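Local coordinates for protein nucleoporin NUP170 (Chaetomium thermophilum, PDB 5HAX) that is a nuclear pore scaffold nucleoporin, with a beta-propeller followed by a helical region, and probably helps build the inner ring of the pore, at residues A408-T411 and G412-K415; S503-D506 and D507-E510; T552-L555 and A556-A559; N631-R634 and L635-F638. All coordinates share one frame; numbering follows the deposited sequence.

The four contacts follow one another along the chain and are all local, each within one turn or one helix. Contact 1 joins strand 403-409 to helix 411-416 in the beta-propeller part. Contact 2 opens helix 506-520, contact 3 lies on helix 549-562 and contact 4 on helix 622-640, all in the helical part. Contacts 2 and 3 have centres about 12 Å apart and touch through Leu-509 and Leu-555. Contacts 3 and 4 have centres about 16 Å apart and meet through Arg-557 and Phe-638. Contact 1 touches none of these three, but Gln-519 and Glu-524 reach it from the helical part, tying propeller to helices.

Contact 1: residues A408-T411 and G412-K415; sequences APDT and GRIK
Asp-410 meets Arg-413 with both oxygens of its carboxylate. OD1 accepts from the backbone N of Arg-413 at 3.3 Å, and OD2 takes NE of the same residue at 3.1 Å in a salt bridge. Both donors come from above the carboxylate plane. The carboxylate and guanidinium planes stand 89° apart, while OD2 stays near the guanidinium plane at its NE edge. Arg-413 gets there by a bend at chi3 (-48°), which turns NE back over the acid. A water donates to Asp-410 OD1 at 2.7 Å and accepts from Gly-412 N, so the first turn is also held through solvent. The carboxylate is buried but well supplied: Gln-519 and Gln-428 add a bond to OD1 and OD2 respectively. These donors probably favour the charged form of the acid.

Thr-411 continues the first turn with its backbone. Its O accepts from Lys-415 N at 3.0 Å, just after the bond from Ile-414 N to Asp-410 O at 2.9 Å. The hydroxyl of Thr-411 is bonded to Glu-462. Lys-415 sends NZ away to a salt bridge with Glu-524. On the apolar side, Ile-414 CD1 rests on Pro-409 CB at 4.1 Å. Asp-410 is also the centre of an inverse gamma turn. This is an aspartate N-cap, where strand 403-409 of the propeller passes directly into the short helix 411-416.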
ATOM      1  N   ALA A 408      -4.157   0.842  12.164  1.00 39.67           N
ATOM      2  CA  ALA A 408      -4.206   1.669  10.971  1.00 38.09           C
ATOM      3  C   ALA A 408      -4.542   3.087  11.394  1.00 39.35           C
ATOM      4  O   ALA A 408      -5.091   3.302  12.480  1.00 37.54           O
ATOM      5  CB  ALA A 408      -5.249   1.160   9.970  1.00 37.76           C
ATOM      6  N   PRO A 409      -4.221   4.078  10.563  1.00 37.18           N
ATOM      7  CA  PRO A 409      -4.697   5.434  10.845  1.00 41.99           C
ATOM      8  C   PRO A 409      -6.215   5.452  10.867  1.00 40.84           C
ATOM      9  O   PRO A 409      -6.869   4.722  10.119  1.00 41.70           O
ATOM     10  CB  PRO A 409      -4.136   6.266   9.683  1.00 37.98           C
ATOM     11  CG  PRO A 409      -3.067   5.433   9.068  1.00 44.48           C
ATOM     12  CD  PRO A 409      -3.455   4.012   9.307  1.00 42.24           C
ATOM     13  N   ASP A 410      -6.780   6.276  11.751  1.00 40.41           N
ATOM     14  CA  ASP A 410      -8.227   6.483  11.772  1.00 41.07           C
ATOM     15  C   ASP A 410      -8.544   7.493  10.674  1.00 43.22           C
ATOM     16  O   ASP A 410      -8.807   8.673  10.918  1.00 40.18           O
ATOM     17  CB  ASP A 410      -8.702   6.947  13.143  1.00 45.39           C
ATOM     18  CG  ASP A 410     -10.208   6.822  13.309  1.00 44.55           C
ATOM     19  OD1 ASP A 410     -10.923   6.811  12.287  1.00 42.68           O
ATOM     20  OD2 ASP A 410     -10.679   6.726  14.460  1.00 40.10           O
ATOM     21  N   THR A 411      -8.501   7.003   9.431  1.00 41.99           N
ATOM     22  CA  THR A 411      -8.670   7.869   8.269  1.00 40.02           C
ATOM     23  C   THR A 411      -9.954   8.682   8.355  1.00 36.47           C
ATOM     24  O   THR A 411      -9.976   9.865   7.998  1.00 40.36           O
ATOM     25  CB  THR A 411      -8.658   7.027   6.993  1.00 46.19           C
ATOM     26  OG1 THR A 411      -7.470   6.226   6.962  1.00 42.64           O
ATOM     27  CG2 THR A 411      -8.702   7.912   5.751  1.00 43.72           C
ATOM     28  N   GLY A 412     -11.035   8.066   8.836  1.00 41.18           N
ATOM     29  CA  GLY A 412     -12.299   8.779   8.933  1.00 43.24           C
ATOM     30  C   GLY A 412     -12.241   9.949   9.897  1.00 50.04           C
ATOM     31  O   GLY A 412     -12.757  11.031   9.607  1.00 49.40           O
ATOM     32  N   ARG A 413     -11.610   9.751  11.056  1.00 44.25           N
ATOM     33  CA  ARG A 413     -11.517  10.827  12.037  1.00 45.82           C
ATOM     34  C   ARG A 413     -10.509  11.883  11.603  1.00 42.88           C
ATOM     35  O   ARG A 413     -10.720  13.080  11.829  1.00 48.08           O
ATOM     36  CB  ARG A 413     -11.145  10.255  13.403  1.00 50.34           C
ATOM     37  CG  ARG A 413     -11.370  11.215  14.562  1.00 60.36           C
ATOM     38  CD  ARG A 413     -11.048  10.565  15.903  1.00 58.23           C
ATOM     39  NE  ARG A 413     -11.661   9.245  16.040  1.00 70.04           N
ATOM     40  CZ  ARG A 413     -12.916   9.030  16.425  1.00 78.02           C
ATOM     41  NH1 ARG A 413     -13.716  10.049  16.713  1.00 84.14           N
ATOM     42  NH2 ARG A 413     -13.377   7.788  16.517  1.00 72.81           N
ATOM     43  N   ILE A 414      -9.410  11.461  10.973  1.00 44.40           N
ATOM     44  CA  ILE A 414      -8.399  12.410  10.508  1.00 44.45           C
ATOM     45  C   ILE A 414      -8.980  13.316   9.429  1.00 45.72           C
ATOM     46  O   ILE A 414      -8.670  14.513   9.367  1.00 46.49           O
ATOM     47  CB  ILE A 414      -7.155  11.655   9.999  1.00 39.67           C
ATOM     48  CG1 ILE A 414      -6.457  10.933  11.158  1.00 46.67           C
ATOM     49  CG2 ILE A 414      -6.181  12.614   9.312  1.00 45.20           C
ATOM     50  CD1 ILE A 414      -5.336  10.002  10.721  1.00 48.43           C
ATOM     51  N   LYS A 415      -9.824  12.761   8.557  1.00 46.66           N
ATOM     52  CA  LYS A 415     -10.368  13.536   7.449  1.00 46.49           C
ATOM     53  C   LYS A 415     -11.364  14.585   7.929  1.00 51.01           C
ATOM     54  O   LYS A 415     -11.441  15.675   7.351  1.00 46.68           O
ATOM     55  CB  LYS A 415     -11.024  12.594   6.438  1.00 43.63           C
ATOM     56  CG  LYS A 415     -11.646  13.286   5.237  1.00 47.84           C
ATOM     57  CD  LYS A 415     -12.092  12.271   4.195  1.00 48.38           C
ATOM     58  CE  LYS A 415     -12.764  12.945   3.006  1.00 62.87           C
ATOM     59  NZ  LYS A 415     -14.075  13.555   3.372  1.00 63.50           N
TER
HETATM   60  O   HOH W   1     -11.336   5.275  10.121  1.00 49.38           O

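Contact 2: residues S503-D506 and D507-E510; sequences SASD and DALE
Ala-504 and Ala-508 bring their methyl groups together, CB to CB, at 3.3 Å. That is tighter than usual van der Waals contact and may be partly a matter of the model. Ala-504 belongs to the loop that leaves helix 490-501, and its methyl points at the first turn of helix 506-520. The methyl of Ala-508 also lies 3.5 Å from the backbone O of Ser-505.

Ser-505 stands between the tight part and the loose one. It is the N-cap of helix 506-520, the residue just before the first turn. OG sits between the backbone N and the carbonyl carbon (chi1 62°), which swings it over the helix end. There it accepts from Ala-508 N at 3.1 Å, with a bent N-H...O angle of 126°. The backbone O of Ser-505 shares that N-H at 3.2 Å. Both bonds are weak.

The acidic side chains are at the surface and make up the loose part. Asp-506 and Asp-507 are exposed, and their carboxylates do not touch: OD2 of Asp-506 is 4.8 Å from OD2 of Asp-507. Negative charges at this end of a helix would suit its dipole, although the two acids probably repel each other somewhat. Glu-510 finds a counter-charge further along the helix in Arg-514. Leu-509 faces inward instead, and its side chain lies against Tyr-563.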
ATOM      1  N   SER A 503     -31.654  -8.529  12.161  1.00 90.49           N
ATOM      2  CA  SER A 503     -32.597  -9.042  13.153  1.00 91.67           C
ATOM      3  C   SER A 503     -32.620  -8.103  14.356  1.00 99.88           C
ATOM      4  O   SER A 503     -32.102  -8.415  15.430  1.00 98.68           O
ATOM      5  CB  SER A 503     -32.203 -10.465  13.565  1.00 88.04           C
ATOM      6  OG  SER A 503     -32.280 -11.358  12.471  1.00 95.71           O
ATOM      7  N   ALA A 504     -33.231  -6.939  14.173  1.00 97.28           N
ATOM      8  CA  ALA A 504     -33.318  -5.953  15.247  1.00 95.29           C
ATOM      9  C   ALA A 504     -34.363  -4.908  14.861  1.00109.01           C
ATOM     10  O   ALA A 504     -35.047  -5.035  13.838  1.00101.66           O
ATOM     11  CB  ALA A 504     -31.952  -5.328  15.531  1.00 95.03           C
ATOM     12  N   SER A 505     -34.472  -3.867  15.683  1.00112.10           N
ATOM     13  CA  SER A 505     -35.536  -2.880  15.588  1.00112.25           C
ATOM     14  C   SER A 505     -35.159  -1.739  14.645  1.00107.88           C
ATOM     15  O   SER A 505     -34.038  -1.647  14.142  1.00106.73           O
ATOM     16  CB  SER A 505     -35.854  -2.319  16.976  1.00114.25           C
ATOM     17  OG  SER A 505     -34.725  -1.657  17.526  1.00111.61           O
ATOM     18  N   ASP A 506     -36.136  -0.858  14.410  1.00108.39           N
ATOM     19  CA  ASP A 506     -35.875   0.380  13.686  1.00111.28           C
ATOM     20  C   ASP A 506     -34.836   1.227  14.408  1.00112.33           C
ATOM     21  O   ASP A 506     -34.024   1.904  13.766  1.00100.06           O
ATOM     22  CB  ASP A 506     -37.179   1.164  13.520  1.00106.67           C
ATOM     23  CG  ASP A 506     -37.147   2.131  12.347  1.00100.38           C
ATOM     24  OD1 ASP A 506     -38.213   2.347  11.733  1.00 91.88           O
ATOM     25  OD2 ASP A 506     -36.066   2.672  12.038  1.00103.74           O
ATOM     26  N   ASP A 507     -34.839   1.189  15.742  1.00115.03           N
ATOM     27  CA  ASP A 507     -33.896   1.957  16.542  1.00114.39           C
ATOM     28  C   ASP A 507     -32.534   1.284  16.648  1.00104.21           C
ATOM     29  O   ASP A 507     -31.561   1.945  17.026  1.00102.58           O
ATOM     30  CB  ASP A 507     -34.471   2.178  17.942  1.00118.84           C
ATOM     31  CG  ASP A 507     -35.828   2.856  17.912  1.00117.80           C
ATOM     32  OD1 ASP A 507     -36.266   3.358  18.968  1.00120.48           O
ATOM     33  OD2 ASP A 507     -36.455   2.889  16.832  1.00111.46           O
ATOM     34  N   ALA A 508     -32.444  -0.010  16.329  1.00102.89           N
ATOM     35  CA  ALA A 508     -31.156  -0.694  16.360  1.00 93.98           C
ATOM     36  C   ALA A 508     -30.253  -0.210  15.235  1.00 84.19           C
ATOM     37  O   ALA A 508     -29.042  -0.051  15.427  1.00 82.09           O
ATOM     38  CB  ALA A 508     -31.365  -2.202  16.262  1.00 97.45           C
ATOM     39  N   LEU A 509     -30.823   0.017  14.052  1.00 80.44           N
ATOM     40  CA  LEU A 509     -30.046   0.564  12.947  1.00 77.06           C
ATOM     41  C   LEU A 509     -29.609   1.989  13.247  1.00 73.84           C
ATOM     42  O   LEU A 509     -28.439   2.345  13.064  1.00 71.61           O
ATOM     43  CB  LEU A 509     -30.869   0.519  11.659  1.00 74.64           C
ATOM     44  CG  LEU A 509     -30.185   1.140  10.440  1.00 76.49           C
ATOM     45  CD1 LEU A 509     -28.970   0.311  10.053  1.00 71.64           C
ATOM     46  CD2 LEU A 509     -31.163   1.276   9.286  1.00 69.87           C
ATOM     47  N   GLU A 510     -30.547   2.823  13.702  1.00 76.12           N
ATOM     48  CA  GLU A 510     -30.236   4.214  14.012  1.00 81.61           C
ATOM     49  C   GLU A 510     -29.089   4.314  15.010  1.00 72.32           C
ATOM     50  O   GLU A 510     -28.253   5.221  14.919  1.00 68.30           O
ATOM     51  CB  GLU A 510     -31.485   4.907  14.555  1.00 88.31           C
ATOM     52  CG  GLU A 510     -31.329   6.394  14.801  1.00 94.44           C
ATOM     53  CD  GLU A 510     -32.573   7.008  15.412  1.00 98.18           C
ATOM     54  OE1 GLU A 510     -33.568   7.194  14.679  1.00 96.62           O
ATOM     55  OE2 GLU A 510     -32.559   7.298  16.627  1.00 99.56           O
TER

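Contact 3: residues T552-L555 and A556-A559; sequences TENL and ARAA
Asn-554 and Arg-557 run side by side up the flank of helix 549-562 and point the same way. The amide of Asn-554 and the guanidinium of Arg-557 are nearly parallel, their planes 21° apart. OD1 of Asn-554 lies over one face of the guanidinium, 3.0 Å above its plane and shifted toward the rim. The closest pair is Asn-554 OD1 to Arg-557 NH2, at 3.1 Å. This is not a hydrogen bond, because the N-H lies in the guanidinium plane and does not aim at an oxygen above it. The attraction between the amide oxygen and the positive group is probably electrostatic.

The torsions bring the two together. Asn-554 has CG anti to its carbonyl carbon (chi1 -76°), and Arg-557 leaves its backbone extended and then bends at chi3 (61°). The outer end of the arginine has another partner, since NH1 makes a weak hydrogen bond to Asn-642.

Asn-554 and Arg-557 are an i, i+3 pair on an alpha helix with regular i to i+4 backbone bonds. Arg-557 N donates to Glu-553 O at 2.9 Å, and Ala-556 N to Thr-552 O at 2.8 Å. Thr-552 OG1 bonds to the backbone O of Met-548. On the buried side, Thr-552 and Ala-556 lie against Val-532 of helix 522-533, while Leu-555 and Ala-556 meet Cys-501 and Leu-498, respectively, of helix 490-501.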
ATOM      1  N   THR A 552     -28.957  -6.980   3.740  1.00 51.70           N
ATOM      2  CA  THR A 552     -27.951  -5.968   4.048  1.00 57.91           C
ATOM      3  C   THR A 552     -28.034  -4.806   3.070  1.00 46.51           C
ATOM      4  O   THR A 552     -27.981  -3.638   3.474  1.00 55.43           O
ATOM      5  CB  THR A 552     -26.553  -6.589   4.025  1.00 57.21           C
ATOM      6  OG1 THR A 552     -26.480  -7.640   4.998  1.00 60.73           O
ATOM      7  CG2 THR A 552     -25.485  -5.544   4.333  1.00 55.15           C
ATOM      8  N   GLU A 553     -28.166  -5.106   1.776  1.00 55.85           N
ATOM      9  CA  GLU A 553     -28.302  -4.048   0.781  1.00 55.98           C
ATOM     10  C   GLU A 553     -29.613  -3.292   0.949  1.00 55.33           C
ATOM     11  O   GLU A 553     -29.670  -2.084   0.686  1.00 51.03           O
ATOM     12  CB  GLU A 553     -28.196  -4.640  -0.624  1.00 58.20           C
ATOM     13  CG  GLU A 553     -26.816  -5.200  -0.951  1.00 60.88           C
ATOM     14  CD  GLU A 553     -26.759  -5.868  -2.314  1.00 63.26           C
ATOM     15  OE1 GLU A 553     -27.752  -5.778  -3.068  1.00 65.28           O
ATOM     16  OE2 GLU A 553     -25.718  -6.482  -2.630  1.00 62.59           O
ATOM     17  N   ASN A 554     -30.671  -3.975   1.390  1.00 57.07           N
ATOM     18  CA  ASN A 554     -31.939  -3.297   1.642  1.00 58.61           C
ATOM     19  C   ASN A 554     -31.860  -2.441   2.899  1.00 56.47           C
ATOM     20  O   ASN A 554     -32.462  -1.362   2.962  1.00 61.98           O
ATOM     21  CB  ASN A 554     -33.071  -4.320   1.748  1.00 62.78           C
ATOM     22  CG  ASN A 554     -33.497  -4.860   0.395  1.00 62.82           C
ATOM     23  OD1 ASN A 554     -33.433  -4.158  -0.616  1.00 66.75           O
ATOM     24  ND2 ASN A 554     -33.938  -6.111   0.370  1.00 71.44           N
ATOM     25  N   LEU A 555     -31.132  -2.908   3.916  1.00 55.36           N
ATOM     26  CA  LEU A 555     -30.873  -2.069   5.081  1.00 53.60           C
ATOM     27  C   LEU A 555     -30.052  -0.846   4.699  1.00 51.67           C
ATOM     28  O   LEU A 555     -30.328   0.269   5.160  1.00 52.42           O
ATOM     29  CB  LEU A 555     -30.147  -2.870   6.163  1.00 61.02           C
ATOM     30  CG  LEU A 555     -30.965  -3.330   7.369  1.00 66.67           C
ATOM     31  CD1 LEU A 555     -30.094  -4.169   8.290  1.00 66.56           C
ATOM     32  CD2 LEU A 555     -31.546  -2.145   8.122  1.00 64.56           C
ATOM     33  N   ALA A 556     -29.032  -1.039   3.859  1.00 51.52           N
ATOM     34  CA  ALA A 556     -28.234   0.085   3.386  1.00 55.71           C
ATOM     35  C   ALA A 556     -29.096   1.089   2.633  1.00 49.88           C
ATOM     36  O   ALA A 556     -28.937   2.304   2.800  1.00 50.63           O
ATOM     37  CB  ALA A 556     -27.096  -0.425   2.502  1.00 53.75           C
ATOM     38  N   ARG A 557     -30.015   0.600   1.793  1.00 52.61           N
ATOM     39  CA  ARG A 557     -30.978   1.488   1.147  1.00 56.34           C
ATOM     40  C   ARG A 557     -31.798   2.251   2.179  1.00 51.63           C
ATOM     41  O   ARG A 557     -32.013   3.462   2.041  1.00 51.34           O
ATOM     42  CB  ARG A 557     -31.898   0.686   0.225  1.00 61.90           C
ATOM     43  CG  ARG A 557     -33.111   1.463  -0.286  1.00 59.56           C
ATOM     44  CD  ARG A 557     -34.022   0.596  -1.143  1.00 71.15           C
ATOM     45  NE  ARG A 557     -34.568  -0.538  -0.401  1.00 78.07           N
ATOM     46  CZ  ARG A 557     -35.461  -1.394  -0.891  1.00 94.03           C
ATOM     47  NH1 ARG A 557     -35.919  -1.249  -2.129  1.00 96.15           N
ATOM     48  NH2 ARG A 557     -35.902  -2.396  -0.142  1.00 84.46           N
ATOM     49  N   ALA A 558     -32.273   1.557   3.216  1.00 53.87           N
ATOM     50  CA  ALA A 558     -33.085   2.210   4.237  1.00 58.29           C
ATOM     51  C   ALA A 558     -32.292   3.288   4.965  1.00 61.13           C
ATOM     52  O   ALA A 558     -32.839   4.339   5.321  1.00 60.78           O
ATOM     53  CB  ALA A 558     -33.615   1.174   5.226  1.00 59.18           C
ATOM     54  N   ALA A 559     -31.000   3.048   5.194  1.00 57.54           N
ATOM     55  CA  ALA A 559     -30.172   4.044   5.865  1.00 53.39           C
ATOM     56  C   ALA A 559     -29.922   5.246   4.964  1.00 50.38           C
ATOM     57  O   ALA A 559     -29.879   6.388   5.435  1.00 57.03           O
ATOM     58  CB  ALA A 559     -28.848   3.416   6.301  1.00 57.27           C
TER

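Contact 4: residues N631-R634 and L635-F638; sequences NVER and LRNF
Glu-633 and Arg-636 form the ionic part of the contact, one turn apart on helix 622-640. OE2 of Glu-633 takes NE of Arg-636 at 3.3 Å. The salt bridge is long and its hydrogen bond weak, though nearly straight at 165°. The side chains lie alongside each other and point the same way. Their flat ends are crossed: the carboxylate stands almost upright, 88° from the guanidinium plane, and meets that group at its edge. Glu-633 reaches the arginine through a bend at chi2 (-67°), which turns the acid along the helix toward Arg-636. Its other oxygen, OE1, is bonded to Ser-683, so the carboxylate has a partner at each oxygen. That second bond probably helps fix the acid in place.

Backbone hydrogen bonds make up the second group. Asn-637 N donates to Glu-633 O at 2.7 Å, Arg-636 N to Val-632 O at 2.9 Å, and Leu-635 N to Asn-631 O at 3.1 Å. Phe-638 N continues the ladder to Arg-634 O at 2.9 Å. These are the i to i+4 bonds of an alpha helix.

Apolar contact between the two halves is slight. Val-632 CG1 lies 4.3 Å from CD of Arg-636, a loose carbon contact. These side chains pack chiefly on other helices. Val-632, Leu-635 and Arg-636 touch Met-679 of helix 663-694. Leu-635 also meets Leu-591 and Tyr-594 of helix 586-599, and it joins Phe-638 against Leu-530 of helix 522-533.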
ATOM      1  N   ASN A 631     -19.800   0.095 -12.527  1.00 53.73           N
ATOM      2  CA  ASN A 631     -20.096   0.740 -11.252  1.00 52.09           C
ATOM      3  C   ASN A 631     -21.025   1.933 -11.440  1.00 43.35           C
ATOM      4  O   ASN A 631     -21.982   2.108 -10.677  1.00 43.46           O
ATOM      5  CB  ASN A 631     -18.800   1.175 -10.566  1.00 51.65           C
ATOM      6  CG  ASN A 631     -18.005   0.005 -10.017  1.00 56.79           C
ATOM      7  OD1 ASN A 631     -18.546  -1.075  -9.780  1.00 52.26           O
ATOM      8  ND2 ASN A 631     -16.712   0.219  -9.802  1.00 48.32           N
ATOM      9  N   VAL A 632     -20.754   2.770 -12.445  1.00 43.54           N
ATOM     10  CA  VAL A 632     -21.622   3.914 -12.712  1.00 51.63           C
ATOM     11  C   VAL A 632     -23.029   3.442 -13.056  1.00 49.21           C
ATOM     12  O   VAL A 632     -24.023   4.019 -12.599  1.00 42.63           O
ATOM     13  CB  VAL A 632     -21.029   4.783 -13.839  1.00 50.40           C
ATOM     14  CG1 VAL A 632     -22.018   5.863 -14.275  1.00 51.27           C
ATOM     15  CG2 VAL A 632     -19.715   5.414 -13.394  1.00 47.39           C
ATOM     16  N   GLU A 633     -23.136   2.384 -13.863  1.00 50.77           N
ATOM     17  CA  GLU A 633     -24.447   1.902 -14.288  1.00 54.86           C
ATOM     18  C   GLU A 633     -25.227   1.301 -13.125  1.00 53.14           C
ATOM     19  O   GLU A 633     -26.441   1.512 -13.013  1.00 49.45           O
ATOM     20  CB  GLU A 633     -24.286   0.882 -15.413  1.00 48.80           C
ATOM     21  CG  GLU A 633     -23.924   1.503 -16.756  1.00 63.89           C
ATOM     22  CD  GLU A 633     -25.044   2.359 -17.329  1.00 70.09           C
ATOM     23  OE1 GLU A 633     -24.789   3.105 -18.297  1.00 68.14           O
ATOM     24  OE2 GLU A 633     -26.179   2.288 -16.812  1.00 65.04           O
ATOM     25  N   ARG A 634     -24.558   0.540 -12.255  1.00 50.49           N
ATOM     26  CA  ARG A 634     -25.241  -0.003 -11.084  1.00 51.49           C
ATOM     27  C   ARG A 634     -25.739   1.113 -10.176  1.00 47.37           C
ATOM     28  O   ARG A 634     -26.809   0.997  -9.566  1.00 49.74           O
ATOM     29  CB  ARG A 634     -24.320  -0.952 -10.317  1.00 61.62           C
ATOM     30  CG  ARG A 634     -24.367  -2.391 -10.811  1.00 71.49           C
ATOM     31  CD  ARG A 634     -24.116  -3.390  -9.688  1.00 83.44           C
ATOM     32  NE  ARG A 634     -25.156  -3.347  -8.660  1.00 89.42           N
ATOM     33  CZ  ARG A 634     -25.347  -4.292  -7.742  1.00 91.36           C
ATOM     34  NH1 ARG A 634     -26.317  -4.163  -6.846  1.00 83.06           N
ATOM     35  NH2 ARG A 634     -24.573  -5.370  -7.719  1.00 88.89           N
ATOM     36  N   LEU A 635     -24.976   2.203 -10.072  1.00 46.82           N
ATOM     37  CA  LEU A 635     -25.446   3.368  -9.330  1.00 50.91           C
ATOM     38  C   LEU A 635     -26.690   3.960  -9.984  1.00 49.37           C
ATOM     39  O   LEU A 635     -27.675   4.276  -9.308  1.00 53.93           O
ATOM     40  CB  LEU A 635     -24.333   4.413  -9.234  1.00 42.61           C
ATOM     41  CG  LEU A 635     -24.709   5.773  -8.634  1.00 52.54           C
ATOM     42  CD1 LEU A 635     -25.274   5.620  -7.226  1.00 41.27           C
ATOM     43  CD2 LEU A 635     -23.500   6.696  -8.631  1.00 54.61           C
ATOM     44  N   ARG A 636     -26.662   4.112 -11.310  1.00 52.54           N
ATOM     45  CA  ARG A 636     -27.829   4.612 -12.029  1.00 55.95           C
ATOM     46  C   ARG A 636     -29.025   3.687 -11.847  1.00 47.87           C
ATOM     47  O   ARG A 636     -30.142   4.140 -11.569  1.00 56.32           O
ATOM     48  CB  ARG A 636     -27.496   4.771 -13.512  1.00 53.93           C
ATOM     49  CG  ARG A 636     -26.919   6.128 -13.866  1.00 63.36           C
ATOM     50  CD  ARG A 636     -26.194   6.106 -15.203  1.00 72.04           C
ATOM     51  NE  ARG A 636     -26.981   5.486 -16.266  1.00 76.42           N
ATOM     52  CZ  ARG A 636     -28.057   6.032 -16.822  1.00 77.25           C
ATOM     53  NH1 ARG A 636     -28.700   5.392 -17.788  1.00 81.81           N
ATOM     54  NH2 ARG A 636     -28.498   7.214 -16.410  1.00 85.99           N
ATOM     55  N   ASN A 637     -28.807   2.379 -12.000  1.00 54.09           N
ATOM     56  CA  ASN A 637     -29.880   1.412 -11.802  1.00 53.94           C
ATOM     57  C   ASN A 637     -30.476   1.529 -10.405  1.00 63.43           C
ATOM     58  O   ASN A 637     -31.688   1.372 -10.223  1.00 58.27           O
ATOM     59  CB  ASN A 637     -29.352  -0.001 -12.045  1.00 59.85           C
ATOM     60  CG  ASN A 637     -30.405  -1.066 -11.819  1.00 85.28           C
ATOM     61  OD1 ASN A 637     -31.582  -0.871 -12.127  1.00 85.50           O
ATOM     62  ND2 ASN A 637     -29.987  -2.200 -11.268  1.00 91.19           N
ATOM     63  N   PHE A 638     -29.636   1.807  -9.405  1.00 57.50           N
ATOM     64  CA  PHE A 638     -30.131   1.936  -8.038  1.00 55.87           C
ATOM     65  C   PHE A 638     -31.031   3.155  -7.888  1.00 56.15           C
ATOM     66  O   PHE A 638     -32.050   3.098  -7.189  1.00 58.07           O
ATOM     67  CB  PHE A 638     -28.956   2.015  -7.062  1.00 55.72           C
ATOM     68  CG  PHE A 638     -29.355   2.412  -5.670  1.00 46.64           C
ATOM     69  CD1 PHE A 638     -29.880   1.478  -4.792  1.00 43.40           C
ATOM     70  CD2 PHE A 638     -29.207   3.721  -5.238  1.00 43.37           C
ATOM     71  CE1 PHE A 638     -30.251   1.841  -3.511  1.00 56.52           C
ATOM     72  CE2 PHE A 638     -29.574   4.089  -3.960  1.00 49.49           C
ATOM     73  CZ  PHE A 638     -30.096   3.147  -3.095  1.00 56.23           C
TER